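Local coordinates for protein acyl-coenzyme A oxidase 3 (Yarrowia lipolytica, PDB 5YS9) that oxidises acyl-CoA esters to trans-2-enoyl-CoA with an FAD cofactor, passing the electrons to oxygen to form hydrogen peroxide in peroxisomal fatty acid beta-oxidation, at residues A565-I570 with L585-T590; K33-I38 with R627-G632; K492-A497 with A513-A518; N421-C426 with Q443-W448. All blocks are in the same frame, centred on the assembly; numbering follows the deposited sequence.

How the interactions relate
Interactions 1 and 4 are buried pairs of antiparallel helices, interaction 1 in the C-terminal helical region and interaction 4 in the C-alpha1 domain near the second subunit. Interactions 2 and 3 are only partly buried and each sets an irregular segment against helical chain, a helix junction in interaction 2 and helix 507-534 in interaction 3. Their chemistry follows: rings, methyls and one hydroxyl-amide bond in interaction 1, mainly apolar touches, with no hydrogen bond between the segments, in interaction 4, but side-chain bonds to backbone groups in interactions 2 and 3. Interactions 1 and 3 touch, Thr590 CG2 lying 3.8 Å from Trp514 NE1. Interaction 2 closes the longest loop, with the other three nested inside it.

Interaction 1. Residues A565-I570 with L585-T590; sequences AFYERI and LANLFT
An antiparallel helical hairpin in the C-terminal helical region holds this contact, Phe566 and Tyr567 of helix 547-573 reaching onto Ala586 and Asn587 of helix 579-596. The two short segments run 167° apart in direction, their axes approaching to 10.2 Å. Ala586 is the small residue on which the pair closes. Its CB stands over the centre of the Phe566 ring, 3.9 Å from the centroid, a CH-pi contact. Phe566 CG lies anti to the backbone N (chi1 -151°), turning the ring toward helix 579-596 until CE2 is 3.6 Å from Ala586 CA. The other flanks of the methyl are met by Tyr567 CE1 at 3.3 Å and by Ile570 CD1. Beyond it, Tyr567 OH donates to Asn587 OD1 at 2.6 Å, with ring and amide planes 70° apart and the hydroxyl tilted from the carbonyl plane. Asn587 ND2 is bonded to Tyr622 OH and Lys505 O, so the amide is fixed at both ends. Thr590 OG1 comes within 3.5 Å of Tyr567 CE2 and donates to Ala586 O, which also accepts from Thr590 N. Around the hairpin, helix 507-534 packs on Tyr567 through Leu510 and Ile511, helix 349-385 on Phe566 through Ala364, and helix 609-628 on Leu585 through Val626.

Interaction 2. Residues K33-I38 with R627-G632; sequences KVKFPI and RDQVAG
Val34 and Gln629 mark the closest backbone approach, their CA atoms 5.3 Å apart, where the irregular segment 33-38 crosses a break between helix 609-628 and helix 630-635. Gln629 grips the backbone on both flanks of Val34. Its OE1 accepts from Lys35 N at 2.6 Å, in the carbonyl plane and on a lone pair, while NE2 donates to Lys33 O at 3.0 Å from above that carbonyl's plane. NE2 also donates to Asp628 OD2, which helps to set the amide's rotation. With CG anti to the carbonyl carbon, a bend at chi2 (-69°) turns the amide back to this place. Gln629 stands at the N-cap position of helix 630-635; its amide joins the loop between helices 23-31 and 38-46 to this helix junction. With an alanine here, Lys33 O and Lys35 N would probably lose their shared amide partner and the loop would be held less firmly. Farther along, Val34 CG2 meets Gly632 N at 3.2 Å, and Gly632 C lies 3.6 Å from Phe36 CZ, at the ring edge. The extended Lys33 chain carries NZ over one face of the Arg627 guanidinium; Glu30 forms salt bridges with both cations. One water links Lys33 NZ to Asp628 OD1, another Lys33 O to Asp628 OD2.

Interaction 3. Residues K492-A497 with A513-A518; sequences KGLEQA and AWEKVA
Glu515 meets Leu494 first, as helix 507-534 is followed in sequence order: its CB lies 3.9 Å from Leu494 CD1, the two side chains crossing at about a right angle. That same methyl rests 3.6 Å from Glu515 O. Lys516 comes next and carries the polar part of the contact. Its CG is anti to the backbone N (chi1 -156°), and a single bend at chi4 (82°) turns the ammonium in among backbone carbonyls. NZ donates to Leu494 O at 2.8 Å, nearly straight on with a C=O...N angle of 160°, and to Ala497 O at 2.7 Å in the carbonyl plane on a lone pair; a third bond, to Glu495 O, is weak. Leu494 and Glu495 lie in a turn of helical backbone angles lacking a regular bonding pattern, and Ala497 follows where the chain leaves it. A methionine in place of Lys516 would probably leave the carbonyls of Leu494 and Ala497 without their shared donor. Phe606 and Glu604 also touch the Lys516 side chain, while Leu494 packs on Glu512 and Asn519.

Interaction 4. Residues N421-C426 with Q443-W448; sequences NIIDQC and QAYADW
Ile423 points its CB from helix 391-428 toward helix 441-448 and divides there into two branches. CG2, anti to the backbone N, meets Tyr445 CB at 3.8 Å and lies near the plane of the Tyr445 ring, at its edge; Ala444 CB is farther off at 4.4 Å. CG1 is anti to the carbonyl carbon (chi1 -65°) and, with chi2 at 161°, extends CD1 to Trp448, whose CB it touches at 3.7 Å. Ala444 O lies 4.1 Å from the same CD1. Ile423 thus fits among Ala444, Tyr445 and Trp448 as the short segments run antiparallel with a crossing angle of -162°. One residue on, Asp424 CB reaches Tyr445 CE1 at 4.0 Å, and OD1 stands 4.3 Å above the ring plane, offset toward its rim. That oxygen forms a salt bridge with Arg427 and a hydrogen bond with Tyr445 OH of the second subunit. The loop joining the two helices holds Ala429, Gly431 and Gly432 of an FAD pocket. The helices therefore meet through methyls and rings without a hydrogen bond between the segments, while the Asp424 carboxylate and Tyr445 hydroxyl bond reciprocally with their counterparts across the subunit interface.

Interaction 1. Residues A565-I570 with L585-T590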
loop_
_atom_site.group_PDB
_atom_site.type_symbol
_atom_site.label_atom_id
_atom_site.label_comp_id
_atom_site.label_asym_id
_atom_site.label_seq_id
_atom_site.Cartn_x
_atom_site.Cartn_y
_atom_site.Cartn_z
ATOM N N ALA A 565 -2.753 8.330 -25.571
ATOM C CA ALA A 565 -2.798 6.950 -26.056
ATOM C C ALA A 565 -4.186 6.332 -25.978
ATOM O O ALA A 565 -4.579 5.598 -26.895
ATOM C CB ALA A 565 -1.789 6.092 -25.331
ATOM N N PHE A 566 -4.949 6.644 -24.925
ATOM C CA PHE A 566 -6.328 6.154 -24.857
ATOM C C PHE A 566 -7.158 6.618 -26.080
ATOM O O PHE A 566 -7.702 5.802 -26.820
ATOM C CB PHE A 566 -6.987 6.593 -23.532
ATOM C CG PHE A 566 -8.067 5.655 -23.004
ATOM C CD1 PHE A 566 -8.691 4.682 -23.798
ATOM C CD2 PHE A 566 -8.503 5.798 -21.694
ATOM C CE1 PHE A 566 -9.707 3.871 -23.279
ATOM C CE2 PHE A 566 -9.519 4.987 -21.172
ATOM C CZ PHE A 566 -10.123 4.037 -21.965
ATOM N N TYR A 567 -7.203 7.927 -26.311
ATOM C CA TYR A 567 -7.972 8.504 -27.446
ATOM C C TYR A 567 -7.494 8.040 -28.832
ATOM O O TYR A 567 -8.309 7.618 -29.666
ATOM C CB TYR A 567 -7.984 10.029 -27.336
ATOM C CG TYR A 567 -8.845 10.553 -26.192
ATOM C CD1 TYR A 567 -10.174 10.158 -26.052
ATOM C CD2 TYR A 567 -8.339 11.470 -25.247
ATOM C CE1 TYR A 567 -10.975 10.652 -25.020
ATOM C CE2 TYR A 567 -9.142 11.976 -24.209
ATOM C CZ TYR A 567 -10.453 11.552 -24.105
ATOM O OH TYR A 567 -11.270 12.047 -23.121
ATOM N N GLU A 568 -6.169 8.047 -29.029
ATOM C CA GLU A 568 -5.549 7.610 -30.298
ATOM C C GLU A 568 -5.905 6.189 -30.651
ATOM O O GLU A 568 -6.126 5.880 -31.817
ATOM C CB GLU A 568 -4.001 7.769 -30.297
ATOM C CG GLU A 568 -3.451 8.908 -31.176
ATOM C CD GLU A 568 -2.425 9.835 -30.486
ATOM O OE1 GLU A 568 -2.781 11.027 -30.270
ATOM O OE2 GLU A 568 -1.274 9.400 -30.173
ATOM N N ARG A 569 -5.942 5.313 -29.657
ATOM C CA ARG A 569 -6.206 3.881 -29.894
ATOM C C ARG A 569 -7.691 3.648 -30.158
ATOM O O ARG A 569 -8.039 2.753 -30.915
ATOM C CB ARG A 569 -5.729 2.990 -28.713
ATOM C CG ARG A 569 -4.213 2.914 -28.454
ATOM C CD ARG A 569 -3.366 2.243 -29.543
ATOM N NE ARG A 569 -3.980 1.041 -30.112
ATOM C CZ ARG A 569 -4.130 0.774 -31.415
ATOM N NH1 ARG A 569 -3.681 1.589 -32.368
ATOM N NH2 ARG A 569 -4.729 -0.354 -31.769
ATOM N N ILE A 570 -8.552 4.452 -29.533
ATOM C CA ILE A 570 -10.007 4.415 -29.789
ATOM C C ILE A 570 -10.290 4.832 -31.234
ATOM O O ILE A 570 -10.967 4.112 -31.961
ATOM C CB ILE A 570 -10.803 5.314 -28.799
ATOM C CG1 ILE A 570 -10.728 4.742 -27.370
ATOM C CG2 ILE A 570 -12.261 5.421 -29.231
ATOM C CD1 ILE A 570 -11.108 5.698 -26.241
ATOM N N LEU A 585 -15.516 5.971 -21.034
ATOM C CA LEU A 585 -14.396 5.590 -20.164
ATOM C C LEU A 585 -13.281 6.612 -20.222
ATOM O O LEU A 585 -12.825 7.079 -19.173
ATOM C CB LEU A 585 -13.779 4.235 -20.554
ATOM C CG LEU A 585 -14.149 2.978 -19.774
ATOM C CD1 LEU A 585 -13.131 1.883 -20.098
ATOM C CD2 LEU A 585 -14.208 3.219 -18.265
ATOM N N ALA A 586 -12.850 6.924 -21.459
ATOM C CA ALA A 586 -11.713 7.841 -21.711
ATOM C C ALA A 586 -11.957 9.234 -21.117
ATOM O O ALA A 586 -11.100 9.793 -20.427
ATOM C CB ALA A 586 -11.410 7.932 -23.199
ATOM N N ASN A 587 -13.155 9.754 -21.326
ATOM C CA ASN A 587 -13.528 11.063 -20.744
ATOM C C ASN A 587 -13.495 11.067 -19.258
ATOM O O ASN A 587 -13.046 12.047 -18.683
ATOM C CB ASN A 587 -14.902 11.534 -21.225
ATOM C CG ASN A 587 -14.871 12.056 -22.651
ATOM O OD1 ASN A 587 -13.889 11.888 -23.388
ATOM N ND2 ASN A 587 -15.933 12.718 -23.029
ATOM N N LEU A 588 -13.942 9.967 -18.638
ATOM C CA LEU A 588 -13.901 9.827 -17.163
ATOM C C LEU A 588 -12.456 9.828 -16.718
ATOM O O LEU A 588 -12.073 10.627 -15.870
ATOM C CB LEU A 588 -14.624 8.565 -16.687
ATOM C CG LEU A 588 -14.707 8.316 -15.173
ATOM C CD1 LEU A 588 -15.196 9.537 -14.342
ATOM C CD2 LEU A 588 -15.588 7.106 -14.923
ATOM N N PHE A 589 -11.625 8.999 -17.354
ATOM C CA PHE A 589 -10.210 9.015 -17.037
ATOM C C PHE A 589 -9.675 10.450 -17.062
ATOM O O PHE A 589 -9.107 10.944 -16.072
ATOM C CB PHE A 589 -9.411 8.104 -17.981
ATOM C CG PHE A 589 -7.941 8.146 -17.737
ATOM C CD1 PHE A 589 -7.416 7.722 -16.516
ATOM C CD2 PHE A 589 -7.070 8.671 -18.695
ATOM C CE1 PHE A 589 -6.039 7.808 -16.267
ATOM C CE2 PHE A 589 -5.696 8.734 -18.454
ATOM C CZ PHE A 589 -5.183 8.292 -17.246
ATOM N N THR A 590 -9.915 11.118 -18.178
ATOM C CA THR A 590 -9.230 12.327 -18.487
ATOM C C THR A 590 -9.733 13.480 -17.603
ATOM O O THR A 590 -8.928 14.290 -17.090
ATOM C CB THR A 590 -9.337 12.642 -19.997
ATOM O OG1 THR A 590 -8.688 11.617 -20.773
ATOM C CG2 THR A 590 -8.691 13.975 -20.311
#

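Interaction 2. Residues K33-I38 with R627-G632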
loop_
_atom_site.group_PDB
_atom_site.type_symbol
_atom_site.label_atom_id
_atom_site.label_comp_id
_atom_site.label_asym_id
_atom_site.label_seq_id
_atom_site.Cartn_x
_atom_site.Cartn_y
_atom_site.Cartn_z
ATOM N N LYS A 33 -28.181 -4.906 -18.523
ATOM C CA LYS A 33 -28.089 -3.504 -19.039
ATOM C C LYS A 33 -27.106 -3.304 -20.201
ATOM O O LYS A 33 -27.174 -2.335 -20.933
ATOM C CB LYS A 33 -27.657 -2.556 -17.909
ATOM C CG LYS A 33 -28.570 -2.643 -16.707
ATOM C CD LYS A 33 -28.002 -1.896 -15.534
ATOM C CE LYS A 33 -29.018 -1.813 -14.416
ATOM N NZ LYS A 33 -28.356 -1.109 -13.293
ATOM N N VAL A 34 -26.167 -4.220 -20.340
ATOM C CA VAL A 34 -25.023 -4.036 -21.213
ATOM C C VAL A 34 -25.474 -3.787 -22.654
ATOM O O VAL A 34 -26.260 -4.544 -23.176
ATOM C CB VAL A 34 -24.105 -5.266 -21.065
ATOM C CG1 VAL A 34 -23.162 -5.451 -22.245
ATOM C CG2 VAL A 34 -23.335 -5.141 -19.759
ATOM N N LYS A 35 -24.976 -2.725 -23.289
ATOM C CA LYS A 35 -25.476 -2.322 -24.629
ATOM C C LYS A 35 -24.612 -2.740 -25.778
ATOM O O LYS A 35 -25.035 -2.677 -26.905
ATOM C CB LYS A 35 -25.695 -0.821 -24.699
ATOM C CG LYS A 35 -27.052 -0.421 -24.137
ATOM C CD LYS A 35 -26.976 0.915 -23.416
ATOM C CE LYS A 35 -28.084 1.849 -23.829
ATOM N NZ LYS A 35 -28.012 3.022 -22.926
ATOM N N PHE A 36 -23.420 -3.220 -25.491
ATOM C CA PHE A 36 -22.485 -3.649 -26.515
ATOM C C PHE A 36 -22.258 -5.143 -26.388
ATOM O O PHE A 36 -22.498 -5.728 -25.336
ATOM C CB PHE A 36 -21.161 -2.879 -26.418
ATOM C CG PHE A 36 -20.533 -2.886 -25.050
ATOM C CD1 PHE A 36 -19.643 -3.868 -24.688
ATOM C CD2 PHE A 36 -20.800 -1.862 -24.146
ATOM C CE1 PHE A 36 -19.032 -3.845 -23.441
ATOM C CE2 PHE A 36 -20.213 -1.849 -22.893
ATOM C CZ PHE A 36 -19.326 -2.842 -22.533
ATOM N N PRO A 37 -21.817 -5.775 -27.476
ATOM C CA PRO A 37 -21.407 -7.172 -27.343
ATOM C C PRO A 37 -20.021 -7.167 -26.725
ATOM O O PRO A 37 -19.138 -6.388 -27.152
ATOM C CB PRO A 37 -21.381 -7.684 -28.800
ATOM C CG PRO A 37 -21.261 -6.470 -29.660
ATOM C CD PRO A 37 -21.606 -5.243 -28.839
ATOM N N ILE A 38 -19.835 -8.025 -25.735
ATOM C CA ILE A 38 -18.642 -7.994 -24.890
ATOM C C ILE A 38 -17.415 -8.380 -25.720
ATOM O O ILE A 38 -16.380 -7.731 -25.618
ATOM C CB ILE A 38 -18.826 -8.867 -23.616
ATOM C CG1 ILE A 38 -19.920 -8.255 -22.708
ATOM C CG2 ILE A 38 -17.530 -9.010 -22.828
ATOM C CD1 ILE A 38 -21.274 -8.909 -22.821
ATOM N N ARG A 627 -20.961 3.560 -14.864
ATOM C CA ARG A 627 -21.639 2.671 -13.949
ATOM C C ARG A 627 -22.737 1.820 -14.552
ATOM O O ARG A 627 -22.895 0.667 -14.166
ATOM C CB ARG A 627 -22.219 3.457 -12.798
ATOM C CG ARG A 627 -22.944 2.570 -11.792
ATOM C CD ARG A 627 -24.440 2.588 -12.018
ATOM N NE ARG A 627 -25.175 1.736 -11.114
ATOM C CZ ARG A 627 -25.307 0.419 -11.268
ATOM N NH1 ARG A 627 -26.042 -0.259 -10.406
ATOM N NH2 ARG A 627 -24.709 -0.231 -12.280
ATOM N N ASP A 628 -23.488 2.365 -15.492
ATOM C CA ASP A 628 -24.590 1.645 -16.097
ATOM C C ASP A 628 -24.095 0.408 -16.819
ATOM O O ASP A 628 -24.746 -0.613 -16.823
ATOM C CB ASP A 628 -25.359 2.546 -17.049
ATOM C CG ASP A 628 -26.648 1.931 -17.516
ATOM O OD1 ASP A 628 -27.542 1.741 -16.687
ATOM O OD2 ASP A 628 -26.778 1.633 -18.707
ATOM N N GLN A 629 -22.940 0.527 -17.448
ATOM C CA GLN A 629 -22.384 -0.521 -18.275
ATOM C C GLN A 629 -21.289 -1.323 -17.594
ATOM O O GLN A 629 -20.536 -2.007 -18.250
ATOM C CB GLN A 629 -21.855 0.059 -19.586
ATOM C CG GLN A 629 -22.902 0.719 -20.463
ATOM C CD GLN A 629 -23.885 -0.257 -21.052
ATOM O OE1 GLN A 629 -23.530 -1.133 -21.814
ATOM N NE2 GLN A 629 -25.130 -0.100 -20.701
ATOM N N VAL A 630 -21.197 -1.240 -16.280
ATOM C CA VAL A 630 -20.040 -1.747 -15.558
ATOM C C VAL A 630 -19.774 -3.235 -15.748
ATOM O O VAL A 630 -18.637 -3.647 -15.833
ATOM C CB VAL A 630 -20.151 -1.446 -14.059
ATOM C CG1 VAL A 630 -21.330 -2.172 -13.465
ATOM C CG2 VAL A 630 -18.875 -1.826 -13.341
ATOM N N ALA A 631 -20.820 -4.035 -15.804
ATOM C CA ALA A 631 -20.675 -5.454 -16.029
ATOM C C ALA A 631 -20.049 -5.755 -17.375
ATOM O O ALA A 631 -19.302 -6.692 -17.496
ATOM C CB ALA A 631 -22.007 -6.149 -15.894
ATOM N N GLY A 632 -20.403 -4.994 -18.401
ATOM C CA GLY A 632 -19.767 -5.147 -19.692
ATOM C C GLY A 632 -18.289 -4.813 -19.744
ATOM O O GLY A 632 -17.502 -5.567 -20.274
HETATM O O HOH W 1 -27.926 1.681 -13.529
HETATM O O HOH W 2 -28.694 -0.005 -20.108
#

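Interaction 3. Residues K492-A497 with A513-A518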
loop_
_atom_site.group_PDB
_atom_site.type_symbol
_atom_site.label_atom_id
_atom_site.label_comp_id
_atom_site.label_asym_id
_atom_site.label_seq_id
_atom_site.Cartn_x
_atom_site.Cartn_y
_atom_site.Cartn_z
ATOM N N LYS A 492 3.286 26.261 -30.215
ATOM C CA LYS A 492 3.294 27.588 -29.587
ATOM C C LYS A 492 1.886 28.207 -29.500
ATOM O O LYS A 492 1.707 29.270 -28.900
ATOM C CB LYS A 492 4.228 28.536 -30.334
ATOM C CG LYS A 492 5.526 27.951 -30.897
ATOM C CD LYS A 492 6.337 27.118 -29.923
ATOM C CE LYS A 492 6.740 27.856 -28.668
ATOM N NZ LYS A 492 7.679 26.962 -27.928
ATOM N N GLY A 493 0.892 27.534 -30.076
ATOM C CA GLY A 493 -0.513 27.847 -29.807
ATOM C C GLY A 493 -0.885 27.663 -28.351
ATOM O O GLY A 493 -1.857 28.246 -27.900
ATOM N N LEU A 494 -0.108 26.846 -27.633
ATOM C CA LEU A 494 -0.326 26.517 -26.208
ATOM C C LEU A 494 0.001 27.646 -25.255
ATOM O O LEU A 494 -0.500 27.643 -24.139
ATOM C CB LEU A 494 0.514 25.287 -25.787
ATOM C CG LEU A 494 0.260 23.934 -26.489
ATOM C CD1 LEU A 494 1.229 22.829 -26.053
ATOM C CD2 LEU A 494 -1.184 23.505 -26.289
ATOM N N GLU A 495 0.864 28.578 -25.665
ATOM C CA GLU A 495 1.196 29.738 -24.827
ATOM C C GLU A 495 -0.085 30.497 -24.449
ATOM O O GLU A 495 -0.311 30.778 -23.291
ATOM C CB GLU A 495 2.207 30.681 -25.517
ATOM C CG GLU A 495 3.565 30.035 -25.798
ATOM C CD GLU A 495 4.562 30.895 -26.598
ATOM O OE1 GLU A 495 4.190 31.719 -27.460
ATOM O OE2 GLU A 495 5.759 30.709 -26.376
ATOM N N GLN A 496 -0.922 30.775 -25.439
ATOM C CA GLN A 496 -2.132 31.587 -25.281
ATOM C C GLN A 496 -3.362 30.721 -24.943
ATOM O O GLN A 496 -4.322 31.233 -24.386
ATOM C CB GLN A 496 -2.459 32.376 -26.581
ATOM C CG GLN A 496 -1.293 33.038 -27.334
ATOM C CD GLN A 496 -0.821 34.342 -26.710
ATOM O OE1 GLN A 496 0.260 34.416 -26.113
ATOM N NE2 GLN A 496 -1.626 35.381 -26.858
ATOM N N ALA A 497 -3.345 29.437 -25.315
ATOM C CA ALA A 497 -4.528 28.549 -25.207
ATOM C C ALA A 497 -5.263 28.583 -23.849
ATOM O O ALA A 497 -4.634 28.597 -22.770
ATOM C CB ALA A 497 -4.150 27.113 -25.566
ATOM N N ALA A 513 -5.597 20.544 -23.281
ATOM C CA ALA A 513 -5.410 20.963 -21.897
ATOM C C ALA A 513 -4.254 20.211 -21.173
ATOM O O ALA A 513 -3.557 20.803 -20.372
ATOM C CB ALA A 513 -6.724 20.812 -21.135
ATOM N N TRP A 514 -4.068 18.921 -21.472
ATOM C CA TRP A 514 -2.903 18.154 -20.970
ATOM C C TRP A 514 -1.583 18.541 -21.663
ATOM O O TRP A 514 -0.502 18.504 -21.036
ATOM C CB TRP A 514 -3.154 16.621 -21.030
ATOM C CG TRP A 514 -3.987 16.214 -19.899
ATOM C CD1 TRP A 514 -5.315 15.896 -19.920
ATOM C CD2 TRP A 514 -3.578 16.176 -18.527
ATOM N NE1 TRP A 514 -5.755 15.654 -18.629
ATOM C CE2 TRP A 514 -4.713 15.817 -17.759
ATOM C CE3 TRP A 514 -2.358 16.422 -17.864
ATOM C CZ2 TRP A 514 -4.663 15.672 -16.358
ATOM C CZ3 TRP A 514 -2.298 16.261 -16.482
ATOM C CH2 TRP A 514 -3.457 15.904 -15.736
ATOM N N GLU A 515 -1.667 18.891 -22.948
ATOM C CA GLU A 515 -0.521 19.457 -23.663
ATOM C C GLU A 515 -0.137 20.794 -23.066
ATOM O O GLU A 515 1.066 21.069 -22.882
ATOM C CB GLU A 515 -0.777 19.544 -25.183
ATOM C CG GLU A 515 -0.915 18.173 -25.857
ATOM C CD GLU A 515 -1.103 18.245 -27.375
ATOM O OE1 GLU A 515 -1.336 19.349 -27.930
ATOM O OE2 GLU A 515 -1.004 17.190 -28.044
ATOM N N LYS A 516 -1.125 21.609 -22.691
ATOM C CA LYS A 516 -0.781 22.876 -22.105
ATOM C C LYS A 516 0.001 22.734 -20.798
ATOM O O LYS A 516 1.029 23.334 -20.628
ATOM C CB LYS A 516 -1.999 23.771 -21.840
ATOM C CG LYS A 516 -1.557 25.241 -21.797
ATOM C CD LYS A 516 -2.421 26.141 -20.959
ATOM C CE LYS A 516 -1.820 27.536 -20.830
ATOM N NZ LYS A 516 -2.100 28.423 -21.988
ATOM N N VAL A 517 -0.534 21.990 -19.853
ATOM C CA VAL A 517 0.076 21.923 -18.529
ATOM C C VAL A 517 1.450 21.190 -18.559
ATOM O O VAL A 517 2.341 21.573 -17.825
ATOM C CB VAL A 517 -0.906 21.344 -17.460
ATOM C CG1 VAL A 517 -2.159 22.222 -17.379
ATOM C CG2 VAL A 517 -1.281 19.888 -17.748
ATOM N N ALA A 518 1.611 20.182 -19.426
ATOM C CA ALA A 518 2.903 19.519 -19.638
ATOM C C ALA A 518 3.922 20.482 -20.185
ATOM O O ALA A 518 4.998 20.654 -19.612
ATOM C CB ALA A 518 2.761 18.345 -20.602
#

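Interaction 4. Residues N421-C426 with Q443-W448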
loop_
_atom_site.group_PDB
_atom_site.type_symbol
_atom_site.label_atom_id
_atom_site.label_comp_id
_atom_site.label_asym_id
_atom_site.label_seq_id
_atom_site.Cartn_x
_atom_site.Cartn_y
_atom_site.Cartn_z
ATOM N N ASN A 421 -1.734 1.085 -6.364
ATOM C CA ASN A 421 -2.796 1.854 -5.723
ATOM C C ASN A 421 -4.162 1.194 -5.929
ATOM O O ASN A 421 -5.037 1.327 -5.083
ATOM C CB ASN A 421 -2.829 3.290 -6.263
ATOM C CG ASN A 421 -1.551 4.047 -5.992
ATOM O OD1 ASN A 421 -0.852 3.765 -5.021
ATOM N ND2 ASN A 421 -1.239 5.021 -6.854
ATOM N N ILE A 422 -4.344 0.557 -7.088
ATOM C CA ILE A 422 -5.615 -0.041 -7.471
ATOM C C ILE A 422 -5.868 -1.290 -6.632
ATOM O O ILE A 422 -6.969 -1.501 -6.099
ATOM C CB ILE A 422 -5.650 -0.421 -8.979
ATOM C CG1 ILE A 422 -5.736 0.840 -9.862
ATOM C CG2 ILE A 422 -6.835 -1.361 -9.274
ATOM C CD1 ILE A 422 -5.641 0.558 -11.354
ATOM N N ILE A 423 -4.843 -2.124 -6.536
ATOM C CA ILE A 423 -4.906 -3.281 -5.650
ATOM C C ILE A 423 -5.321 -2.782 -4.254
ATOM O O ILE A 423 -6.291 -3.303 -3.673
ATOM C CB ILE A 423 -3.580 -4.056 -5.574
ATOM C CG1 ILE A 423 -3.212 -4.685 -6.937
ATOM C CG2 ILE A 423 -3.677 -5.187 -4.552
ATOM C CD1 ILE A 423 -1.733 -5.055 -7.065
ATOM N N ASP A 424 -4.640 -1.745 -3.766
ATOM C CA ASP A 424 -4.881 -1.256 -2.439
ATOM C C ASP A 424 -6.271 -0.669 -2.284
ATOM O O ASP A 424 -6.948 -0.966 -1.321
ATOM C CB ASP A 424 -3.854 -0.203 -2.037
ATOM C CG ASP A 424 -3.883 0.060 -0.552
ATOM O OD1 ASP A 424 -3.460 -0.829 0.179
ATOM O OD2 ASP A 424 -4.358 1.109 -0.109
ATOM N N GLN A 425 -6.670 0.179 -3.223
ATOM C CA GLN A 425 -8.011 0.796 -3.248
ATOM C C GLN A 425 -9.135 -0.202 -3.411
ATOM O O GLN A 425 -10.133 -0.089 -2.734
ATOM C CB GLN A 425 -8.117 1.800 -4.401
ATOM C CG GLN A 425 -7.461 3.138 -4.112
ATOM C CD GLN A 425 -8.267 3.974 -3.152
ATOM O OE1 GLN A 425 -7.700 4.717 -2.372
ATOM N NE2 GLN A 425 -9.610 3.867 -3.209
ATOM N N CYS A 426 -8.952 -1.166 -4.291
ATOM C CA CYS A 426 -9.954 -2.178 -4.511
ATOM C C CYS A 426 -10.159 -2.968 -3.242
ATOM O O CYS A 426 -11.262 -3.374 -2.938
ATOM C CB CYS A 426 -9.597 -3.072 -5.687
ATOM S SG CYS A 426 -9.946 -2.315 -7.276
ATOM N N GLN A 443 -1.914 -10.733 -0.713
ATOM C CA GLN A 443 -0.823 -11.410 -1.401
ATOM C C GLN A 443 -0.433 -10.696 -2.739
ATOM O O GLN A 443 0.768 -10.413 -3.034
ATOM C CB GLN A 443 -1.103 -12.912 -1.626
ATOM C CG GLN A 443 0.186 -13.732 -1.777
ATOM C CD GLN A 443 1.249 -13.527 -0.623
ATOM O OE1 GLN A 443 2.274 -12.846 -0.839
ATOM N NE2 GLN A 443 1.034 -14.130 0.548
ATOM N N ALA A 444 -1.434 -10.363 -3.532
ATOM C CA ALA A 444 -1.175 -9.584 -4.719
ATOM C C ALA A 444 -0.426 -8.239 -4.417
ATOM O O ALA A 444 0.505 -7.887 -5.108
ATOM C CB ALA A 444 -2.484 -9.334 -5.389
ATOM N N TYR A 445 -0.830 -7.510 -3.396
ATOM C CA TYR A 445 -0.162 -6.258 -3.105
ATOM C C TYR A 445 1.309 -6.435 -2.717
ATOM O O TYR A 445 2.185 -5.750 -3.202
ATOM C CB TYR A 445 -0.916 -5.506 -2.017
ATOM C CG TYR A 445 -0.361 -4.149 -1.776
ATOM C CD1 TYR A 445 -0.703 -3.089 -2.582
ATOM C CD2 TYR A 445 0.546 -3.933 -0.767
ATOM C CE1 TYR A 445 -0.170 -1.845 -2.376
ATOM C CE2 TYR A 445 1.087 -2.694 -0.556
ATOM C CZ TYR A 445 0.728 -1.657 -1.371
ATOM O OH TYR A 445 1.268 -0.424 -1.163
ATOM N N ALA A 446 1.555 -7.398 -1.860
ATOM C CA ALA A 446 2.896 -7.789 -1.431
ATOM C C ALA A 446 3.724 -8.280 -2.573
ATOM O O ALA A 446 4.900 -8.006 -2.622
ATOM C CB ALA A 446 2.804 -8.895 -0.380
ATOM N N ASP A 447 3.154 -9.099 -3.439
ATOM C CA ASP A 447 3.853 -9.547 -4.635
ATOM C C ASP A 447 4.116 -8.458 -5.675
ATOM O O ASP A 447 5.165 -8.418 -6.282
ATOM C CB ASP A 447 3.131 -10.726 -5.281
ATOM C CG ASP A 447 3.203 -11.984 -4.459
ATOM O OD1 ASP A 447 3.942 -12.033 -3.481
ATOM O OD2 ASP A 447 2.504 -12.940 -4.789
ATOM N N TRP A 448 3.137 -7.599 -5.904
ATOM C CA TRP A 448 3.253 -6.573 -6.935
ATOM C C TRP A 448 4.328 -5.528 -6.707
ATOM O O TRP A 448 4.971 -5.085 -7.628
ATOM C CB TRP A 448 1.919 -5.877 -7.209
ATOM C CG TRP A 448 2.057 -4.819 -8.267
ATOM C CD1 TRP A 448 2.171 -3.496 -8.068
ATOM C CD2 TRP A 448 2.205 -5.027 -9.664
ATOM N NE1 TRP A 448 2.342 -2.853 -9.247
ATOM C CE2 TRP A 448 2.364 -3.774 -10.252
ATOM C CE3 TRP A 448 2.188 -6.152 -10.479
ATOM C CZ2 TRP A 448 2.501 -3.611 -11.613
ATOM C CZ3 TRP A 448 2.324 -5.987 -11.825
ATOM C CH2 TRP A 448 2.484 -4.734 -12.381
#